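Local coordinates for protein polyphosphate kinase (Porphyromonas gingivalis, PDB 2O8R) that probably catalyses the reversible transfer of the terminal phosphate of ATP onto a growing polyphosphate chain, as a member of the polyphosphate kinase 1 family, at residues V35-S46 against Y98-T109. The protein carries 3 engineered substitutions. Numbering follows the deposited sequence.
Sequences VYDRIKFLSIFS and YYRIFYDQILPT. With SO4 (sulfate ion), chain D.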
ATOM      1  N   VAL A  35      -7.457 -26.225  10.919  1.00 44.88           N
ATOM      2  CA  VAL A  35      -8.423 -25.148  11.262  1.00 51.53           C
ATOM      3  C   VAL A  35      -8.276 -23.882  10.458  1.00 59.53           C
ATOM      4  O   VAL A  35      -9.273 -23.341   9.983  1.00 57.22           O
ATOM      5  CB  VAL A  35      -8.397 -24.655  12.733  1.00 54.41           C
ATOM      6  CG1 VAL A  35      -9.613 -25.119  13.468  1.00 43.68           C
ATOM      7  CG2 VAL A  35      -7.064 -24.951  13.455  1.00 52.32           C
ATOM      8  N   TYR A  36      -7.040 -23.398  10.320  1.00 44.86           N
ATOM      9  CA  TYR A  36      -6.849 -22.121   9.673  1.00 44.79           C
ATOM     10  C   TYR A  36      -7.261 -22.144   8.208  1.00 49.32           C
ATOM     11  O   TYR A  36      -7.692 -21.128   7.671  1.00 54.85           O
ATOM     12  CB  TYR A  36      -5.455 -21.543   9.945  1.00 31.37           C
ATOM     13  CG  TYR A  36      -5.420 -20.884  11.311  1.00 50.51           C
ATOM     14  CD1 TYR A  36      -5.091 -21.608  12.460  1.00 35.58           C
ATOM     15  CD2 TYR A  36      -5.771 -19.545  11.460  1.00 34.44           C
ATOM     16  CE1 TYR A  36      -5.093 -21.003  13.711  1.00 40.54           C
ATOM     17  CE2 TYR A  36      -5.766 -18.934  12.697  1.00 49.49           C
ATOM     18  CZ  TYR A  36      -5.438 -19.665  13.813  1.00 53.55           C
ATOM     19  OH  TYR A  36      -5.457 -19.039  15.027  1.00 57.14           O
ATOM     20  N   ASP A  37      -7.207 -23.326   7.592  1.00 47.28           N
ATOM     21  CA  ASP A  37      -7.753 -23.507   6.246  1.00 54.66           C
ATOM     22  C   ASP A  37      -9.234 -23.197   6.227  1.00 45.95           C
ATOM     23  O   ASP A  37      -9.710 -22.506   5.332  1.00 49.37           O
ATOM     24  CB  ASP A  37      -7.535 -24.931   5.732  1.00 37.73           C
ATOM     25  CG  ASP A  37      -6.072 -25.276   5.572  1.00 64.70           C
ATOM     26  OD1 ASP A  37      -5.194 -24.404   5.799  1.00 68.54           O
ATOM     27  OD2 ASP A  37      -5.810 -26.437   5.214  1.00 73.23           O
ATOM     28  N   ARG A  38      -9.950 -23.708   7.225  1.00 30.26           N
ATOM     29  CA  ARG A  38     -11.383 -23.509   7.321  1.00 45.52           C
ATOM     30  C   ARG A  38     -11.722 -22.058   7.639  1.00 51.17           C
ATOM     31  O   ARG A  38     -12.610 -21.471   7.013  1.00 66.40           O
ATOM     32  CB  ARG A  38     -11.971 -24.442   8.369  1.00 55.83           C
ATOM     33  CG  ARG A  38     -11.705 -25.898   8.069  1.00 47.76           C
ATOM     34  CD  ARG A  38     -12.376 -26.758   9.090  1.00 56.77           C
ATOM     35  NE  ARG A  38     -11.435 -27.351  10.025  1.00 54.37           N
ATOM     36  CZ  ARG A  38     -11.786 -27.920  11.172  1.00 53.33           C
ATOM     37  NH1 ARG A  38     -13.058 -27.957  11.542  1.00 61.79           N
ATOM     38  NH2 ARG A  38     -10.859 -28.430  11.965  1.00 63.12           N
ATOM     39  N   ILE A  39     -11.001 -21.483   8.595  1.00 39.43           N
ATOM     40  CA  ILE A  39     -11.162 -20.077   8.970  1.00 42.37           C
ATOM     41  C   ILE A  39     -11.020 -19.126   7.772  1.00 47.64           C
ATOM     42  O   ILE A  39     -11.836 -18.195   7.605  1.00 31.65           O
ATOM     43  CB  ILE A  39     -10.161 -19.684  10.078  1.00 50.67           C
ATOM     44  CG1 ILE A  39     -10.511 -20.420  11.382  1.00 47.26           C
ATOM     45  CG2 ILE A  39     -10.122 -18.157  10.261  1.00 25.89           C
ATOM     46  CD1 ILE A  39      -9.898 -19.820  12.628  1.00 46.77           C
ATOM     47  N   LYS A  40      -9.995 -19.375   6.947  1.00 40.99           N
ATOM     48  CA  LYS A  40      -9.808 -18.678   5.669  1.00 42.51           C
ATOM     49  C   LYS A  40     -11.057 -18.739   4.803  1.00 51.97           C
ATOM     50  O   LYS A  40     -11.463 -17.728   4.241  1.00 57.07           O
ATOM     51  CB  LYS A  40      -8.625 -19.250   4.886  1.00 46.36           C
ATOM     52  CG  LYS A  40      -7.399 -18.342   4.800  1.00 67.85           C
ATOM     53  CD  LYS A  40      -6.847 -17.952   6.163  1.00 67.94           C
ATOM     54  CE  LYS A  40      -6.110 -16.632   6.060  1.00 76.59           C
ATOM     55  NZ  LYS A  40      -5.768 -16.119   7.406  1.00100.42           N
ATOM     56  N   PHE A  41     -11.674 -19.915   4.714  1.00 38.50           N
ATOM     57  CA  PHE A  41     -12.851 -20.067   3.871  1.00 53.09           C
ATOM     58  C   PHE A  41     -14.109 -19.383   4.414  1.00 52.55           C
ATOM     59  O   PHE A  41     -14.959 -18.930   3.647  1.00 64.58           O
ATOM     60  CB  PHE A  41     -13.081 -21.538   3.506  1.00 48.41           C
ATOM     61  CG  PHE A  41     -12.342 -21.943   2.287  1.00 49.43           C
ATOM     62  CD1 PHE A  41     -11.007 -22.283   2.360  1.00 57.13           C
ATOM     63  CD2 PHE A  41     -12.952 -21.897   1.047  1.00 54.64           C
ATOM     64  CE1 PHE A  41     -10.297 -22.615   1.226  1.00 48.89           C
ATOM     65  CE2 PHE A  41     -12.248 -22.226  -0.085  1.00 55.24           C
ATOM     66  CZ  PHE A  41     -10.906 -22.578   0.009  1.00 41.84           C
ATOM     67  N   LEU A  42     -14.205 -19.290   5.732  1.00 50.83           N
ATOM     68  CA  LEU A  42     -15.261 -18.526   6.367  1.00 54.30           C
ATOM     69  C   LEU A  42     -15.111 -17.074   5.905  1.00 49.84           C
ATOM     70  O   LEU A  42     -16.052 -16.470   5.398  1.00 45.95           O
ATOM     71  CB  LEU A  42     -15.133 -18.642   7.889  1.00 48.64           C
ATOM     72  CG  LEU A  42     -16.289 -19.071   8.794  1.00 58.55           C
ATOM     73  CD1 LEU A  42     -17.180 -20.119   8.145  1.00 36.55           C
ATOM     74  CD2 LEU A  42     -15.775 -19.543  10.182  1.00 44.55           C
ATOM     75  N   SER A  43     -13.905 -16.537   6.052  1.00 51.25           N
ATOM     76  CA  SER A  43     -13.604 -15.172   5.631  1.00 52.77           C
ATOM     77  C   SER A  43     -13.947 -14.927   4.150  1.00 50.36           C
ATOM     78  O   SER A  43     -14.620 -13.949   3.813  1.00 51.69           O
ATOM     79  CB  SER A  43     -12.130 -14.861   5.925  1.00 53.15           C
ATOM     80  OG  SER A  43     -11.537 -14.093   4.895  1.00 69.78           O
ATOM     81  N   ILE A  44     -13.498 -15.840   3.288  1.00 39.67           N
ATOM     82  CA  ILE A  44     -13.765 -15.787   1.851  1.00 44.22           C
ATOM     83  C   ILE A  44     -15.261 -15.725   1.580  1.00 55.78           C
ATOM     84  O   ILE A  44     -15.716 -14.856   0.830  1.00 51.80           O
ATOM     85  CB  ILE A  44     -13.156 -16.988   1.089  1.00 42.14           C
ATOM     86  CG1 ILE A  44     -11.627 -16.889   1.076  1.00 26.25           C
ATOM     87  CG2 ILE A  44     -13.699 -17.047  -0.334  1.00 30.14           C
ATOM     88  CD1 ILE A  44     -10.912 -18.154   0.582  1.00 38.31           C
ATOM     89  N   PHE A  45     -16.011 -16.626   2.216  1.00 48.69           N
ATOM     90  CA  PHE A  45     -17.468 -16.661   2.086  1.00 52.84           C
ATOM     91  C   PHE A  45     -18.083 -15.303   2.396  1.00 57.61           C
ATOM     92  O   PHE A  45     -18.984 -14.839   1.690  1.00 54.19           O
ATOM     93  CB  PHE A  45     -18.063 -17.720   3.011  1.00 38.07           C
ATOM     94  CG  PHE A  45     -19.558 -17.673   3.106  1.00 45.59           C
ATOM     95  CD1 PHE A  45     -20.339 -18.438   2.263  1.00 30.83           C
ATOM     96  CD2 PHE A  45     -20.187 -16.874   4.054  1.00 51.01           C
ATOM     97  CE1 PHE A  45     -21.718 -18.404   2.350  1.00 48.88           C
ATOM     98  CE2 PHE A  45     -21.559 -16.840   4.152  1.00 44.47           C
ATOM     99  CZ  PHE A  45     -22.332 -17.600   3.301  1.00 40.68           C
ATOM    100  N   SER A  46     -17.586 -14.681   3.461  1.00 49.49           N
ATOM    101  CA  SER A  46     -18.077 -13.393   3.892  1.00 41.99           C
ATOM    102  C   SER A  46     -17.754 -12.320   2.864  1.00 49.14           C
ATOM    103  O   SER A  46     -18.631 -11.519   2.525  1.00 45.49           O
ATOM    104  CB  SER A  46     -17.481 -13.018   5.246  1.00 58.51           C
ATOM    105  OG  SER A  46     -17.855 -13.945   6.245  1.00 52.50           O
ATOM    106  N   TYR A  98     -23.320 -20.777   8.894  1.00 45.68           N
ATOM    107  CA  TYR A  98     -22.065 -20.094   9.212  1.00 55.95           C
ATOM    108  C   TYR A  98     -21.800 -20.033  10.718  1.00 62.25           C
ATOM    109  O   TYR A  98     -20.721 -20.408  11.187  1.00 72.30           O
ATOM    110  CB  TYR A  98     -22.103 -18.681   8.632  1.00 64.47           C
ATOM    111  CG  TYR A  98     -20.783 -17.936   8.569  1.00 59.79           C
ATOM    112  CD1 TYR A  98     -20.107 -17.788   7.360  1.00 55.02           C
ATOM    113  CD2 TYR A  98     -20.239 -17.333   9.699  1.00 56.65           C
ATOM    114  CE1 TYR A  98     -18.915 -17.084   7.287  1.00 63.92           C
ATOM    115  CE2 TYR A  98     -19.040 -16.629   9.636  1.00 41.60           C
ATOM    116  CZ  TYR A  98     -18.389 -16.506   8.432  1.00 65.43           C
ATOM    117  OH  TYR A  98     -17.203 -15.809   8.377  1.00 66.93           O
ATOM    118  N   TYR A  99     -22.789 -19.579  11.477  1.00 60.20           N
ATOM    119  CA  TYR A  99     -22.614 -19.448  12.916  1.00 58.74           C
ATOM    120  C   TYR A  99     -22.520 -20.784  13.655  1.00 53.56           C
ATOM    121  O   TYR A  99     -21.783 -20.904  14.637  1.00 46.52           O
ATOM    122  CB  TYR A  99     -23.680 -18.535  13.501  1.00 61.19           C
ATOM    123  CG  TYR A  99     -23.366 -17.066  13.288  1.00 74.49           C
ATOM    124  CD1 TYR A  99     -22.569 -16.357  14.191  1.00 85.41           C
ATOM    125  CD2 TYR A  99     -23.853 -16.385  12.182  1.00 44.37           C
ATOM    126  CE1 TYR A  99     -22.276 -15.011  13.998  1.00 73.50           C
ATOM    127  CE2 TYR A  99     -23.567 -15.039  11.983  1.00 67.89           C
ATOM    128  CZ  TYR A  99     -22.780 -14.365  12.888  1.00 62.77           C
ATOM    129  OH  TYR A  99     -22.518 -13.039  12.681  1.00 79.71           O
ATOM    130  N   ARG A 100     -23.242 -21.787  13.160  1.00 41.52           N
ATOM    131  CA  ARG A 100     -23.087 -23.149  13.644  1.00 52.16           C
ATOM    132  C   ARG A 100     -21.646 -23.619  13.468  1.00 57.01           C
ATOM    133  O   ARG A 100     -21.038 -24.108  14.409  1.00 48.43           O
ATOM    134  CB  ARG A 100     -24.067 -24.100  12.951  1.00 58.04           C
ATOM    135  CG  ARG A 100     -25.335 -24.356  13.744  1.00 42.13           C
ATOM    136  CD  ARG A 100     -26.204 -25.413  13.086  1.00 63.50           C
ATOM    137  NE  ARG A 100     -26.999 -24.859  11.995  1.00 85.94           N
ATOM    138  CZ  ARG A 100     -26.962 -25.280  10.735  1.00 83.51           C
ATOM    139  NH1 ARG A 100     -26.177 -26.291  10.384  1.00 91.19           N
ATOM    140  NH2 ARG A 100     -27.726 -24.688   9.825  1.00 63.01           N
ATOM    141  N   ILE A 101     -21.087 -23.438  12.276  1.00 58.31           N
ATOM    142  CA  ILE A 101     -19.691 -23.799  12.039  1.00 51.86           C
ATOM    143  C   ILE A 101     -18.773 -23.023  12.974  1.00 56.11           C
ATOM    144  O   ILE A 101     -17.883 -23.599  13.593  1.00 53.66           O
ATOM    145  CB  ILE A 101     -19.291 -23.575  10.571  1.00 44.88           C
ATOM    146  CG1 ILE A 101     -20.145 -24.462   9.678  1.00 41.40           C
ATOM    147  CG2 ILE A 101     -17.849 -23.960  10.338  1.00 41.07           C
ATOM    148  CD1 ILE A 101     -20.104 -24.103   8.239  1.00 38.08           C
ATOM    149  N   PHE A 102     -19.028 -21.726  13.110  1.00 64.59           N
ATOM    150  CA  PHE A 102     -18.157 -20.853  13.893  1.00 65.63           C
ATOM    151  C   PHE A 102     -18.155 -21.182  15.383  1.00 56.79           C
ATOM    152  O   PHE A 102     -17.097 -21.354  15.993  1.00 53.20           O
ATOM    153  CB  PHE A 102     -18.530 -19.388  13.676  1.00 55.63           C
ATOM    154  CG  PHE A 102     -17.627 -18.424  14.387  1.00 66.92           C
ATOM    155  CD1 PHE A 102     -16.298 -18.284  14.002  1.00 64.84           C
ATOM    156  CD2 PHE A 102     -18.103 -17.650  15.434  1.00 50.27           C
ATOM    157  CE1 PHE A 102     -15.461 -17.398  14.648  1.00 48.53           C
ATOM    158  CE2 PHE A 102     -17.267 -16.761  16.084  1.00 51.46           C
ATOM    159  CZ  PHE A 102     -15.943 -16.638  15.694  1.00 52.16           C
ATOM    160  N   TYR A 103     -19.345 -21.281  15.956  1.00 53.75           N
ATOM    161  CA  TYR A 103     -19.479 -21.503  17.387  1.00 59.44           C
ATOM    162  C   TYR A 103     -19.359 -22.962  17.798  1.00 62.06           C
ATOM    163  O   TYR A 103     -18.875 -23.260  18.886  1.00 57.31           O
ATOM    164  CB  TYR A 103     -20.821 -20.971  17.874  1.00 58.22           C
ATOM    165  CG  TYR A 103     -20.895 -19.474  17.961  1.00 52.68           C
ATOM    166  CD1 TYR A 103     -20.120 -18.785  18.870  1.00 58.79           C
ATOM    167  CD2 TYR A 103     -21.755 -18.753  17.148  1.00 60.70           C
ATOM    168  CE1 TYR A 103     -20.190 -17.417  18.967  1.00 71.45           C
ATOM    169  CE2 TYR A 103     -21.833 -17.388  17.239  1.00 61.53           C
ATOM    170  CZ  TYR A 103     -21.045 -16.723  18.152  1.00 59.04           C
ATOM    171  OH  TYR A 103     -21.101 -15.355  18.254  1.00 71.50           O
ATOM    172  N   ASP A 104     -19.826 -23.868  16.943  1.00 60.68           N
ATOM    173  CA  ASP A 104     -19.868 -25.282  17.299  1.00 62.03           C
ATOM    174  C   ASP A 104     -18.629 -26.040  16.884  1.00 57.45           C
ATOM    175  O   ASP A 104     -18.366 -27.124  17.396  1.00 67.44           O
ATOM    176  CB  ASP A 104     -21.107 -25.967  16.713  1.00 66.92           C
ATOM    177  CG  ASP A 104     -22.381 -25.279  17.107  1.00 59.37           C
ATOM    178  OD1 ASP A 104     -22.412 -24.712  18.216  1.00 66.12           O
ATOM    179  OD2 ASP A 104     -23.344 -25.299  16.315  1.00 77.35           O
ATOM    180  N   GLN A 105     -17.865 -25.486  15.956  1.00 59.96           N
ATOM    181  CA  GLN A 105     -16.728 -26.226  15.443  1.00 61.34           C
ATOM    182  C   GLN A 105     -15.433 -25.431  15.489  1.00 48.75           C
ATOM    183  O   GLN A 105     -14.478 -25.841  16.151  1.00 50.56           O
ATOM    184  CB  GLN A 105     -17.022 -26.746  14.039  1.00 59.47           C
ATOM    185  CG  GLN A 105     -18.036 -27.866  14.000  1.00 62.16           C
ATOM    186  CD  GLN A 105     -18.341 -28.348  12.590  1.00 76.38           C
ATOM    187  OE1 GLN A 105     -18.027 -27.675  11.604  1.00 89.39           O
ATOM    188  NE2 GLN A 105     -18.961 -29.523  12.488  1.00 86.64           N
ATOM    189  N   ILE A 106     -15.406 -24.283  14.822  1.00 46.32           N
ATOM    190  CA  ILE A 106     -14.188 -23.476  14.771  1.00 46.77           C
ATOM    191  C   ILE A 106     -13.653 -23.094  16.158  1.00 53.32           C
ATOM    192  O   ILE A 106     -12.558 -23.535  16.530  1.00 52.59           O
ATOM    193  CB  ILE A 106     -14.360 -22.235  13.904  1.00 46.99           C
ATOM    194  CG1 ILE A 106     -14.908 -22.635  12.533  1.00 36.04           C
ATOM    195  CG2 ILE A 106     -13.031 -21.477  13.783  1.00 30.82           C
ATOM    196  CD1 ILE A 106     -13.897 -23.242  11.615  1.00 32.28           C
ATOM    197  N   LEU A 107     -14.424 -22.316  16.920  1.00 40.97           N
ATOM    198  CA  LEU A 107     -13.999 -21.906  18.276  1.00 51.77           C
ATOM    199  C   LEU A 107     -13.585 -23.077  19.173  1.00 52.49           C
ATOM    200  O   LEU A 107     -12.521 -23.020  19.803  1.00 75.77           O
ATOM    201  CB  LEU A 107     -15.034 -21.009  18.980  1.00 35.40           C
ATOM    202  CG  LEU A 107     -15.228 -19.662  18.295  1.00 42.90           C
ATOM    203  CD1 LEU A 107     -16.135 -18.737  19.073  1.00 55.62           C
ATOM    204  CD2 LEU A 107     -13.872 -19.058  18.089  1.00 41.85           C
ATOM    205  N   PRO A 108     -14.407 -24.141  19.226  1.00 48.07           N
ATOM    206  CA  PRO A 108     -14.002 -25.374  19.906  1.00 50.17           C
ATOM    207  C   PRO A 108     -12.714 -26.008  19.379  1.00 40.69           C
ATOM    208  O   PRO A 108     -11.910 -26.479  20.175  1.00 54.37           O
ATOM    209  CB  PRO A 108     -15.185 -26.314  19.648  1.00 33.14           C
ATOM    210  CG  PRO A 108     -16.313 -25.429  19.471  1.00 53.17           C
ATOM    211  CD  PRO A 108     -15.781 -24.255  18.717  1.00 40.43           C
ATOM    212  N   THR A 109     -12.524 -26.040  18.060  1.00 50.78           N
ATOM    213  CA  THR A 109     -11.309 -26.645  17.497  1.00 53.46           C
ATOM    214  C   THR A 109     -10.072 -25.805  17.815  1.00 56.85           C
ATOM    215  O   THR A 109      -9.014 -26.342  18.122  1.00 54.29           O
ATOM    216  CB  THR A 109     -11.407 -26.827  15.978  1.00 54.56           C
ATOM    217  OG1 THR A 109     -12.704 -27.302  15.636  1.00 59.55           O
ATOM    218  CG2 THR A 109     -10.398 -27.822  15.501  1.00 38.33           C
TER
HETATM  219  S   SO4 D 705     -21.236 -13.130   7.974  1.00127.13           S
HETATM  220  O1  SO4 D 705     -20.242 -14.034   7.407  1.00114.68           O
HETATM  221  O2  SO4 D 705     -21.849 -13.753   9.144  1.00132.99           O
HETATM  222  O3  SO4 D 705     -20.604 -11.863   8.368  1.00 89.59           O
HETATM  223  O4  SO4 D 705     -22.278 -12.905   6.973  1.00123.21           O
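The ring of Tyr-98 lies between unlike partners, with CG and CD1 of Leu-42 over one face and a sulfate oxygen over the opposite one, an example of how a single aromatic ring at a helix interface can serve apolar packing on one side and a polar neighbour on the other. This is the aromatic end of an antiparallel helix pair in the N-terminal domain of polyphosphate kinase, formed by helices 35-63 and 83-112; segments 35-46 and 98-109 run at 145° to each other, their axes approaching to 10.5 Å. Leu-42 makes a CH-pi contact, its CD1 standing 3.8 Å from the centroid of the Tyr-98 ring. With CG anti to the backbone N (chi1 -166°), Tyr-98 carries its ring across to the other helix, where its OH gives a weak hydrogen bond to the carbonyl O of Leu-42. Phe-45 lies obliquely against the same ring, the two planes inclined at 39°.

Farther along, the contact becomes aliphatic. The other branch of Leu-42, CD2, meets Ile-106 CG1 tip to tip at 4.0 Å, and Ile-39 CG1 packs on Ile-106 CG2 at 3.6 Å. At the far end Val-35 lies alongside Thr-109, while the Arg-38 side chain runs roughly perpendicular to that threonine, NH2 3.6 Å from Thr-109 CG2 and NE bonded to Leu-33 O. Helix 13-29 packs against both helices, Ala-28 on Leu-42 and Leu-25 on Ile-101.

The sulfate, probably from the crystallisation liquor, lies at the ring edge of Phe-45, whose side chain is about 6 Å from that of Asn-48, a predicted ATP ligand. Ser-46 holds it directly: its OG donates a hydrogen bond to sulfate O1 at 2.7 Å.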